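Long-range contacts in PH1570-like domain-containing protein (Pyrococcus horikoshii, PDB 2HQ4), which is of unknown function and belongs to a family named after this protein, with a single chain folded round an antiparallel beta sheet flanked by helices: residues F19-K24 and K33-D38; K27-V32 and F145-I150; K98-E103 and I113-A118; I107-E112 and G140-F145. One frame throughout, in Å; residues are numbered along the deposited sequence.

All four contacts gather round one antiparallel sheet in which strand 30-36 lies between strands 22-25 and 141-145. Interaction 1 joins strand 30-36 to 22-25, and interaction 2 joins its beginning to the end of 141-145; their centres are about 14 Å apart. Interaction 4 lays the loop after helix 94-107 on strand 141-145 and shares Phe145 with interaction 2. Centre to centre, interactions 1 and 4 are about 9 Å apart. Interaction 3, about 11 Å from interaction 4 between centres, ties the same helix to the chain leading into strand 119-123. Along the sequence interaction 1 closes before interactions 3 and 4 open, whereas interaction 2 spans both, bringing the early hairpin against the last strand of the sheet.

Interaction 1. Residues F19-K24 and K33-D38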
# COMPACT_ATOMS: atom_id res chain seq x y z
N PHE A 19 -7.54 6.31 -7.60
CA PHE A 19 -7.76 7.64 -7.01
C PHE A 19 -6.41 8.30 -6.84
O PHE A 19 -5.37 7.66 -7.12
CB PHE A 19 -8.51 7.48 -5.68
CG PHE A 19 -9.87 6.91 -5.85
CD1 PHE A 19 -10.10 5.55 -5.77
CD2 PHE A 19 -10.94 7.75 -6.13
CE1 PHE A 19 -11.35 5.05 -5.92
CE2 PHE A 19 -12.21 7.25 -6.31
CZ PHE A 19 -12.42 5.88 -6.20
N GLU A 20 -6.35 9.54 -6.34
CA GLU A 20 -5.04 10.23 -6.28
C GLU A 20 -4.04 9.46 -5.41
O GLU A 20 -2.81 9.39 -5.69
CB GLU A 20 -5.18 11.63 -5.65
CG GLU A 20 -5.64 12.72 -6.51
CD GLU A 20 -4.89 12.84 -7.82
OE1 GLU A 20 -3.66 13.03 -7.84
OE2 GLU A 20 -5.58 12.76 -8.83
N ASN A 21 -4.55 8.92 -4.31
CA ASN A 21 -3.66 8.26 -3.34
C ASN A 21 -4.19 6.88 -2.97
O ASN A 21 -4.01 6.43 -1.83
CB ASN A 21 -3.49 9.11 -2.04
CG ASN A 21 -4.77 9.14 -1.20
OD1 ASN A 21 -5.89 9.21 -1.72
ND2 ASN A 21 -4.60 9.07 0.10
N GLY A 22 -4.82 6.19 -3.92
CA GLY A 22 -5.32 4.83 -3.60
C GLY A 22 -6.04 4.16 -4.74
O GLY A 22 -6.14 4.70 -5.85
N PHE A 23 -6.56 2.96 -4.47
CA PHE A 23 -7.46 2.32 -5.43
C PHE A 23 -8.49 1.45 -4.70
O PHE A 23 -8.23 0.99 -3.59
CB PHE A 23 -6.68 1.57 -6.55
CG PHE A 23 -6.01 0.26 -6.11
CD1 PHE A 23 -4.65 0.22 -5.84
CD2 PHE A 23 -6.76 -0.93 -6.03
CE1 PHE A 23 -4.02 -1.02 -5.45
CE2 PHE A 23 -6.18 -2.12 -5.63
CZ PHE A 23 -4.81 -2.17 -5.35
N LYS A 24 -9.64 1.28 -5.34
CA LYS A 24 -10.73 0.47 -4.83
C LYS A 24 -11.12 -0.57 -5.88
O LYS A 24 -11.58 -0.21 -6.97
CB LYS A 24 -11.96 1.33 -4.55
CG LYS A 24 -13.15 0.56 -3.98
CD LYS A 24 -14.37 1.48 -3.75
CE LYS A 24 -15.49 0.67 -3.06
NZ LYS A 24 -16.73 1.47 -2.88
N LYS A 33 -5.25 2.96 0.54
CA LYS A 33 -4.87 4.36 0.36
C LYS A 33 -3.53 4.55 1.07
O LYS A 33 -3.20 3.79 1.97
CB LYS A 33 -5.94 5.28 0.99
CG LYS A 33 -7.30 5.36 0.24
CD LYS A 33 -8.39 6.22 0.94
CE LYS A 33 -8.65 5.83 2.39
NZ LYS A 33 -9.77 6.62 3.11
N PHE A 34 -2.74 5.53 0.65
CA PHE A 34 -1.44 5.76 1.29
C PHE A 34 -1.32 7.21 1.67
O PHE A 34 -1.99 8.08 1.08
CB PHE A 34 -0.27 5.33 0.38
CG PHE A 34 -0.04 6.24 -0.78
CD1 PHE A 34 -0.64 5.98 -2.00
CD2 PHE A 34 0.80 7.38 -0.64
CE1 PHE A 34 -0.44 6.82 -3.12
CE2 PHE A 34 0.97 8.26 -1.74
CZ PHE A 34 0.37 7.96 -2.99
N TYR A 35 -0.50 7.45 2.71
CA TYR A 35 -0.27 8.81 3.28
C TYR A 35 1.23 8.94 3.49
O TYR A 35 1.90 7.96 3.67
CB TYR A 35 -1.07 8.97 4.60
CG TYR A 35 -2.53 8.86 4.26
CD1 TYR A 35 -3.23 9.97 3.80
CD2 TYR A 35 -3.18 7.62 4.28
CE1 TYR A 35 -4.56 9.86 3.37
CE2 TYR A 35 -4.51 7.50 3.83
CZ TYR A 35 -5.18 8.63 3.44
OH TYR A 35 -6.48 8.54 3.01
N GLY A 36 1.77 10.15 3.41
CA GLY A 36 3.18 10.31 3.67
C GLY A 36 3.92 10.35 2.36
O GLY A 36 3.47 11.02 1.41
N ASN A 37 5.04 9.62 2.27
CA ASN A 37 5.78 9.60 1.01
C ASN A 37 5.04 8.83 -0.12
O ASN A 37 4.17 8.03 0.16
CB ASN A 37 7.20 9.09 1.23
CG ASN A 37 8.06 10.12 2.04
OD1 ASN A 37 8.82 9.75 2.97
ND2 ASN A 37 7.92 11.38 1.69
N ASP A 38 5.40 9.11 -1.37
CA ASP A 38 4.74 8.58 -2.56
C ASP A 38 4.80 7.04 -2.55
O ASP A 38 5.86 6.45 -2.37
CB ASP A 38 5.45 9.14 -3.80
CG ASP A 38 4.71 8.86 -5.11
OD1 ASP A 38 3.55 8.38 -5.11
OD2 ASP A 38 5.31 9.10 -6.16
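Asn21 meets Phe34 through two hydrogen bonds, one from its backbone and one from its side chain. Phe34 N donates to Asn21 O at 2.9 Å, nearly in line with the carbonyl bond. In return Asn21 ND2 reaches Phe34 O at 3.0 Å, with the amide nitrogen lying 23° off the plane of that carbonyl. The side chain can do this because its CG sits between the backbone N and the carbonyl carbon (chi1 70°), which turns the amide along strand 30-36. Asn21 O also receives a CA-H...O contact from Lys33 CA at 3.1 Å, beside the antiparallel non-hydrogen-bonded pair Gly22-Lys33, whose CA atoms are 4.0 Å apart. Lys33 touches Asn21 with the first carbons of its side chain, while its ammonium group goes on to Tyr3 O.

Two rings complete the contact. Asn21 CB lies over one face of the Phe34 ring, off centre, in a CH-pi contact 4.2 Å from the centroid. The Tyr35 ring meets the same amide obliquely, with CE1 3.4 Å from Asn21 ND2 and the two planes 78° apart. Phe34 also touches Leu43 of helix 40-55, which covers this face of the beta hairpin of strands 22-25 and 30-36. With both the NH and the C=O of Phe34 engaged by one asparagine, the side-chain amide extends the strand pairing beyond the backbone bridge at Gly22.

Interaction 2. Residues K27-V32 and F145-I150; sequences KFNVEV and FNKPSI
The backbones of Val32 and Phe145 form an antiparallel non-hydrogen-bonded pair, CA to CA 4.4 Å, where strands 30-36 and 141-145 run side by side in the sheet; beyond it the chain leaves the strand at Asn146 and enters a type I turn from Lys147 to Ile150. From Asn146 on, side chains rather than the backbone make most of the polar links. With chi1 at 61° the Asn146 amide reaches along residues 29-31, at the start of strand 30-36. There ND2 gives a hydrogen bond to Asn29 O at 3.2 Å, with the acceptor in the plane of the amide, while OD1 accepts from Glu31 N at 3.0 Å from a donor well above the plane of the amide carbonyl. A weak bond from Asn146 N to Glu31 O adds a third link.

The carboxylate of Glu31 stacks on the amide of Asn146, their planes 19° apart, and its OE1 is held by Leu2 N. Asn29 and Val30 both face Asp25 in a G1 beta bulge at the start of the strand. On the other face of the strand from Glu31, the two methyls of Val30 meet Ile150 CD1, the nearer being CG2 at 3.8 Å. The extended Lys147 chain passes Asn29, bringing CE to 3.2 Å from Asn29 O, and one water accepts from Lys147 NZ at 2.7 Å and donates to Phe28 O at 3.2 Å.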
# COMPACT_ATOMS: atom_id res chain seq x y z
N LYS A 27 -14.10 -6.19 -7.45
CA LYS A 27 -14.03 -7.59 -7.87
C LYS A 27 -13.25 -8.42 -6.84
O LYS A 27 -13.69 -9.48 -6.38
CB LYS A 27 -13.31 -7.69 -9.22
CG LYS A 27 -13.10 -9.13 -9.70
CD LYS A 27 -12.57 -9.21 -11.12
CE LYS A 27 -12.57 -10.68 -11.56
NZ LYS A 27 -12.01 -10.88 -12.95
N PHE A 28 -12.07 -7.92 -6.50
CA PHE A 28 -11.19 -8.61 -5.56
C PHE A 28 -11.37 -8.14 -4.12
O PHE A 28 -10.77 -8.72 -3.24
CB PHE A 28 -9.73 -8.53 -6.03
CG PHE A 28 -9.50 -9.20 -7.35
CD1 PHE A 28 -9.57 -10.62 -7.47
CD2 PHE A 28 -9.22 -8.45 -8.50
CE1 PHE A 28 -9.40 -11.26 -8.73
CE2 PHE A 28 -9.01 -9.08 -9.73
CZ PHE A 28 -9.10 -10.49 -9.84
N ASN A 29 -12.23 -7.15 -3.89
CA ASN A 29 -12.45 -6.56 -2.56
C ASN A 29 -11.09 -6.14 -1.94
O ASN A 29 -10.74 -6.56 -0.81
CB ASN A 29 -13.23 -7.54 -1.64
CG ASN A 29 -13.62 -6.91 -0.30
OD1 ASN A 29 -14.05 -5.76 -0.23
ND2 ASN A 29 -13.51 -7.71 0.76
N VAL A 30 -10.32 -5.31 -2.70
CA VAL A 30 -9.01 -4.81 -2.24
C VAL A 30 -9.13 -3.29 -2.29
O VAL A 30 -9.47 -2.73 -3.32
CB VAL A 30 -7.83 -5.30 -3.14
CG1 VAL A 30 -6.50 -4.63 -2.76
CG2 VAL A 30 -7.66 -6.83 -3.09
N GLU A 31 -8.87 -2.63 -1.16
CA GLU A 31 -8.98 -1.18 -1.06
C GLU A 31 -7.75 -0.78 -0.30
O GLU A 31 -7.44 -1.36 0.76
CB GLU A 31 -10.22 -0.77 -0.24
CG GLU A 31 -11.54 -1.29 -0.84
CD GLU A 31 -12.76 -0.82 -0.11
OE1 GLU A 31 -12.61 -0.12 0.91
OE2 GLU A 31 -13.88 -1.17 -0.56
N VAL A 32 -7.04 0.20 -0.83
CA VAL A 32 -5.82 0.70 -0.20
C VAL A 32 -5.68 2.21 -0.47
O VAL A 32 -6.01 2.68 -1.57
CB VAL A 32 -4.55 -0.11 -0.64
CG1 VAL A 32 -4.36 -0.13 -2.19
CG2 VAL A 32 -3.25 0.38 0.12
N PHE A 145 -5.88 -0.07 4.64
CA PHE A 145 -6.53 -1.01 3.75
C PHE A 145 -7.76 -1.66 4.42
O PHE A 145 -7.93 -1.56 5.64
CB PHE A 145 -5.50 -2.05 3.22
CG PHE A 145 -4.49 -2.54 4.28
CD1 PHE A 145 -4.80 -3.60 5.13
CD2 PHE A 145 -3.22 -1.93 4.38
CE1 PHE A 145 -3.87 -4.05 6.10
CE2 PHE A 145 -2.29 -2.33 5.31
CZ PHE A 145 -2.62 -3.42 6.20
N ASN A 146 -8.60 -2.36 3.64
CA ASN A 146 -9.93 -2.72 4.15
C ASN A 146 -9.95 -4.07 4.89
O ASN A 146 -10.89 -4.31 5.64
CB ASN A 146 -10.97 -2.76 3.00
CG ASN A 146 -10.62 -3.78 1.97
OD1 ASN A 146 -9.46 -3.85 1.55
ND2 ASN A 146 -11.59 -4.63 1.56
N LYS A 147 -8.95 -4.93 4.70
CA LYS A 147 -8.94 -6.23 5.41
C LYS A 147 -7.50 -6.69 5.62
O LYS A 147 -6.63 -6.26 4.85
CB LYS A 147 -9.79 -7.28 4.66
CG LYS A 147 -9.28 -7.62 3.25
CD LYS A 147 -10.21 -8.57 2.50
CE LYS A 147 -9.59 -8.88 1.15
NZ LYS A 147 -10.31 -9.93 0.38
N PRO A 148 -7.23 -7.53 6.67
CA PRO A 148 -5.81 -7.78 7.01
C PRO A 148 -4.97 -8.42 5.95
O PRO A 148 -3.77 -8.16 5.95
CB PRO A 148 -5.87 -8.71 8.26
CG PRO A 148 -7.29 -8.56 8.77
CD PRO A 148 -8.15 -8.24 7.59
N SER A 149 -5.58 -9.23 5.07
CA SER A 149 -4.80 -9.94 4.07
C SER A 149 -4.22 -9.01 2.98
O SER A 149 -3.30 -9.42 2.20
CB SER A 149 -5.63 -11.07 3.42
OG SER A 149 -6.73 -10.55 2.76
N ILE A 150 -4.74 -7.79 2.92
CA ILE A 150 -4.11 -6.81 1.97
C ILE A 150 -2.65 -6.55 2.36
O ILE A 150 -1.83 -6.19 1.52
CB ILE A 150 -4.90 -5.49 1.89
CG1 ILE A 150 -6.37 -5.74 1.55
CG2 ILE A 150 -4.23 -4.42 0.87
CD1 ILE A 150 -6.59 -6.79 0.60
O HOH W 1 -8.50 -10.29 -1.63

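Interaction 3. Residues K98-E103 and I113-A118; sequences KKLQEE and IKIEEA
Helix 94-107 is fastened to the chain that returns past it toward strand 119-123, and the polar hold comes from Gln101, whose amide meets the backbone of Ile113 and Ile115. Gln101 OE1 accepts from Ile115 N at 3.0 Å in an almost straight bond, N-H...O angle 172°. The other end of the same amide, NE2, donates to Ile113 O at 2.9 Å, and that carbonyl points nearly straight at the nitrogen. One side chain thus bonds the C=O of one residue and the NH of the next but one. CG is anti to the backbone N (chi1 -160°) and the chain bends at chi2, which brings the amide from the helix across to the loop.

Ile115 opens a short 3-10 segment, residues 115-117, within the connection from helix 94-107 to strand 119-123 of the antiparallel sheet. Its side chain points at the helix: CG2 lies 3.8 Å from Leu100 CB, the two side chains crossing at about a right angle, and CG1 passes 3.5 Å from Gln101 OE1. Ile97 and Ile104 of the same helix also touch Ile115, and Leu136 and Ala129 meet it from the sheet. On the loop, Lys114 NZ pairs with Glu116 OE2 at 3.5 Å.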
# COMPACT_ATOMS: atom_id res chain seq x y z
N LYS A 98 6.54 5.03 21.00
CA LYS A 98 6.30 6.47 21.07
C LYS A 98 6.87 7.27 19.89
O LYS A 98 6.24 8.19 19.42
CB LYS A 98 6.86 7.00 22.41
CG LYS A 98 6.74 8.51 22.64
CD LYS A 98 5.36 8.90 23.17
CE LYS A 98 5.38 10.29 23.80
NZ LYS A 98 4.13 10.55 24.59
N LYS A 99 8.07 6.92 19.44
CA LYS A 99 8.68 7.63 18.27
C LYS A 99 7.96 7.27 16.95
O LYS A 99 7.80 8.11 16.07
CB LYS A 99 10.16 7.29 18.15
CG LYS A 99 11.05 7.88 19.25
CD LYS A 99 11.26 9.38 19.08
CE LYS A 99 12.74 9.69 18.80
NZ LYS A 99 13.64 9.69 20.02
N LEU A 100 7.57 6.01 16.83
CA LEU A 100 6.76 5.55 15.69
C LEU A 100 5.39 6.24 15.69
O LEU A 100 4.92 6.67 14.65
CB LEU A 100 6.63 4.02 15.69
CG LEU A 100 7.92 3.23 15.39
CD1 LEU A 100 7.58 1.74 15.26
CD2 LEU A 100 8.68 3.72 14.13
N GLN A 101 4.77 6.37 16.85
CA GLN A 101 3.53 7.16 16.96
C GLN A 101 3.71 8.62 16.53
O GLN A 101 2.83 9.20 15.86
CB GLN A 101 2.90 7.00 18.37
CG GLN A 101 1.42 7.37 18.44
CD GLN A 101 0.51 6.53 17.52
OE1 GLN A 101 0.47 5.31 17.61
NE2 GLN A 101 -0.24 7.21 16.66
N GLU A 102 4.86 9.23 16.85
CA GLU A 102 5.18 10.56 16.35
C GLU A 102 5.37 10.62 14.82
O GLU A 102 5.03 11.63 14.19
CB GLU A 102 6.42 11.16 17.05
CG GLU A 102 6.15 11.64 18.48
CD GLU A 102 7.44 11.83 19.30
OE1 GLU A 102 8.54 11.92 18.70
OE2 GLU A 102 7.33 11.90 20.56
N GLU A 103 5.92 9.56 14.21
CA GLU A 103 5.96 9.48 12.74
C GLU A 103 4.52 9.51 12.18
O GLU A 103 4.26 10.19 11.16
CB GLU A 103 6.68 8.23 12.23
CG GLU A 103 8.20 8.25 12.36
CD GLU A 103 8.82 9.44 11.62
OE1 GLU A 103 8.45 9.69 10.45
OE2 GLU A 103 9.66 10.12 12.24
N ILE A 113 -4.41 5.59 14.07
CA ILE A 113 -3.49 4.48 13.96
C ILE A 113 -2.85 4.34 15.34
O ILE A 113 -2.22 5.27 15.84
CB ILE A 113 -2.37 4.78 12.96
CG1 ILE A 113 -2.94 5.30 11.62
CG2 ILE A 113 -1.46 3.57 12.77
CD1 ILE A 113 -3.68 4.25 10.80
N LYS A 114 -2.99 3.19 15.96
CA LYS A 114 -2.25 2.98 17.19
C LYS A 114 -1.17 1.96 16.95
O LYS A 114 -1.43 0.77 16.78
CB LYS A 114 -3.17 2.58 18.34
CG LYS A 114 -4.02 3.72 18.89
CD LYS A 114 -4.68 3.29 20.19
CE LYS A 114 -4.81 4.44 21.16
NZ LYS A 114 -4.59 3.99 22.56
N ILE A 115 0.05 2.45 16.91
CA ILE A 115 1.22 1.62 16.66
C ILE A 115 1.31 0.43 17.63
O ILE A 115 1.74 -0.64 17.23
CB ILE A 115 2.52 2.48 16.67
CG1 ILE A 115 2.51 3.42 15.46
CG2 ILE A 115 3.81 1.60 16.68
CD1 ILE A 115 2.51 2.72 14.07
N GLU A 116 0.87 0.60 18.87
CA GLU A 116 1.00 -0.47 19.89
C GLU A 116 0.15 -1.73 19.59
O GLU A 116 0.38 -2.80 20.13
CB GLU A 116 0.76 0.08 21.31
CG GLU A 116 -0.68 0.19 21.73
CD GLU A 116 -1.38 1.40 21.16
OE1 GLU A 116 -0.70 2.35 20.69
OE2 GLU A 116 -2.63 1.39 21.19
N GLU A 117 -0.80 -1.60 18.68
CA GLU A 117 -1.55 -2.75 18.20
C GLU A 117 -0.89 -3.46 17.01
O GLU A 117 -1.36 -4.52 16.57
CB GLU A 117 -2.96 -2.30 17.82
CG GLU A 117 -3.74 -1.71 19.00
CD GLU A 117 -5.17 -1.40 18.64
OE1 GLU A 117 -5.41 -0.46 17.82
OE2 GLU A 117 -6.06 -2.11 19.16
N ALA A 118 0.20 -2.90 16.51
CA ALA A 118 0.87 -3.46 15.33
C ALA A 118 1.90 -4.52 15.68
O ALA A 118 2.47 -4.53 16.78
CB ALA A 118 1.53 -2.35 14.51

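Interaction 4. Residues I107-E112 and G140-F145; sequences IKPPLE and GRLFIF
Leu142, Ile144 and Ile107 carry this contact, in which the end of helix 94-107 and the loop after it, with its Pro109-Pro110 pair, lie along strand 141-145 of the antiparallel sheet. The touching parts of the two segments run in nearly the same direction, 16° apart, and meet through apolar side chains. Leu142 points at the loop with CG anti to its own N (chi1 173°). Its CB faces Ile107 CG2 at 4.0 Å, while its CD2 extends to the ring of Pro109.

Ile107 is the last residue of the helix, and Lys108 after it has a positive phi, where the chain leaves the helical path. Besides Leu142, Ile107 sets CD1 4.0 Å from Gly140 O, and it also touches Tyr35 of strand 30-36.

Ile144, two residues beyond Leu142 on the same face of the sheet, sends its two branches to different partners. Its CD1 ends 4.1 Å from Pro110 CG. On the other branch Ile144 CG2 and Leu111 CD1 meet methyl to methyl at 4.2 Å, the two side chains reaching toward each other. Pro110 leans on Tyr35 and Leu111 on Tyr133, while Lys33 and Tyr35 of strand 30-36 pack against Ile144. The tightest of these packings is at Pro109, which crosses Leu142 at about a right angle and brings CB to 3.4 Å from Leu142 CD2, closer than usual for two carbons.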
# COMPACT_ATOMS: atom_id res chain seq x y z
N ILE A 107 2.77 12.23 9.47
CA ILE A 107 2.16 11.76 8.20
C ILE A 107 0.75 12.30 7.99
O ILE A 107 0.30 12.54 6.85
CB ILE A 107 2.25 10.21 8.13
CG1 ILE A 107 3.71 9.81 7.89
CG2 ILE A 107 1.34 9.63 7.01
CD1 ILE A 107 4.08 8.32 8.14
N LYS A 108 0.05 12.49 9.11
CA LYS A 108 -1.33 12.99 9.08
C LYS A 108 -2.36 12.10 8.32
O LYS A 108 -2.93 12.52 7.27
CB LYS A 108 -1.36 14.43 8.56
CG LYS A 108 -0.37 15.38 9.30
CD LYS A 108 -0.32 16.74 8.62
CE LYS A 108 0.77 16.84 7.62
NZ LYS A 108 2.04 17.18 8.35
N PRO A 109 -2.58 10.86 8.82
CA PRO A 109 -3.58 9.95 8.28
C PRO A 109 -5.01 10.35 8.65
O PRO A 109 -5.22 10.98 9.70
CB PRO A 109 -3.27 8.63 9.02
CG PRO A 109 -2.73 9.07 10.30
CD PRO A 109 -1.86 10.24 9.96
N PRO A 110 -6.01 9.94 7.83
CA PRO A 110 -7.39 10.39 8.09
C PRO A 110 -8.11 9.60 9.17
O PRO A 110 -9.30 9.80 9.35
CB PRO A 110 -8.10 10.15 6.75
CG PRO A 110 -7.33 9.03 6.12
CD PRO A 110 -5.92 9.07 6.65
N LEU A 111 -7.42 8.67 9.83
CA LEU A 111 -7.98 7.94 10.95
C LEU A 111 -6.91 7.63 12.00
O LEU A 111 -5.72 7.82 11.77
CB LEU A 111 -8.67 6.64 10.50
CG LEU A 111 -8.04 5.65 9.53
CD1 LEU A 111 -6.74 5.15 10.06
CD2 LEU A 111 -8.97 4.46 9.29
N GLU A 112 -7.38 7.14 13.14
CA GLU A 112 -6.52 6.72 14.23
C GLU A 112 -5.71 5.48 13.88
O GLU A 112 -6.24 4.49 13.39
CB GLU A 112 -7.35 6.48 15.50
CG GLU A 112 -6.50 6.57 16.76
CD GLU A 112 -7.30 6.29 18.03
OE1 GLU A 112 -8.34 6.97 18.24
OE2 GLU A 112 -6.87 5.41 18.82
N GLY A 140 8.69 5.89 5.09
CA GLY A 140 7.81 6.98 5.43
C GLY A 140 6.43 6.99 4.81
O GLY A 140 5.84 8.06 4.59
N ARG A 141 5.93 5.80 4.50
CA ARG A 141 4.63 5.64 3.86
C ARG A 141 3.74 4.86 4.80
O ARG A 141 4.18 3.85 5.41
CB ARG A 141 4.81 4.88 2.55
CG ARG A 141 5.85 5.56 1.68
CD ARG A 141 6.11 4.80 0.46
NE ARG A 141 6.75 3.50 0.67
CZ ARG A 141 7.25 2.82 -0.34
NH1 ARG A 141 7.16 3.37 -1.55
NH2 ARG A 141 7.84 1.66 -0.17
N LEU A 142 2.52 5.34 4.93
CA LEU A 142 1.51 4.69 5.73
C LEU A 142 0.38 4.23 4.78
O LEU A 142 -0.27 5.08 4.09
CB LEU A 142 0.98 5.67 6.78
CG LEU A 142 -0.22 5.13 7.56
CD1 LEU A 142 0.22 4.07 8.64
CD2 LEU A 142 -0.91 6.29 8.18
N PHE A 143 0.18 2.92 4.73
CA PHE A 143 -0.89 2.33 3.92
C PHE A 143 -2.07 2.02 4.83
O PHE A 143 -1.86 1.59 5.99
CB PHE A 143 -0.40 1.01 3.34
CG PHE A 143 0.77 1.15 2.42
CD1 PHE A 143 0.57 1.24 1.02
CD2 PHE A 143 2.08 1.16 2.94
CE1 PHE A 143 1.69 1.36 0.14
CE2 PHE A 143 3.19 1.29 2.10
CZ PHE A 143 2.98 1.38 0.67
N ILE A 144 -3.28 2.25 4.37
CA ILE A 144 -4.47 1.84 5.14
C ILE A 144 -5.25 0.99 4.16
O ILE A 144 -5.25 1.29 2.95
CB ILE A 144 -5.29 3.01 5.80
CG1 ILE A 144 -5.87 3.98 4.76
CG2 ILE A 144 -4.39 3.81 6.88
CD1 ILE A 144 -6.88 5.02 5.41
N PHE A 145 -5.88 -0.07 4.64
CA PHE A 145 -6.53 -1.01 3.75
C PHE A 145 -7.76 -1.66 4.42
O PHE A 145 -7.93 -1.56 5.64
CB PHE A 145 -5.50 -2.05 3.22
CG PHE A 145 -4.49 -2.54 4.28
CD1 PHE A 145 -4.80 -3.60 5.13
CD2 PHE A 145 -3.22 -1.93 4.38
CE1 PHE A 145 -3.87 -4.05 6.10
CE2 PHE A 145 -2.29 -2.33 5.31
CZ PHE A 145 -2.62 -3.42 6.20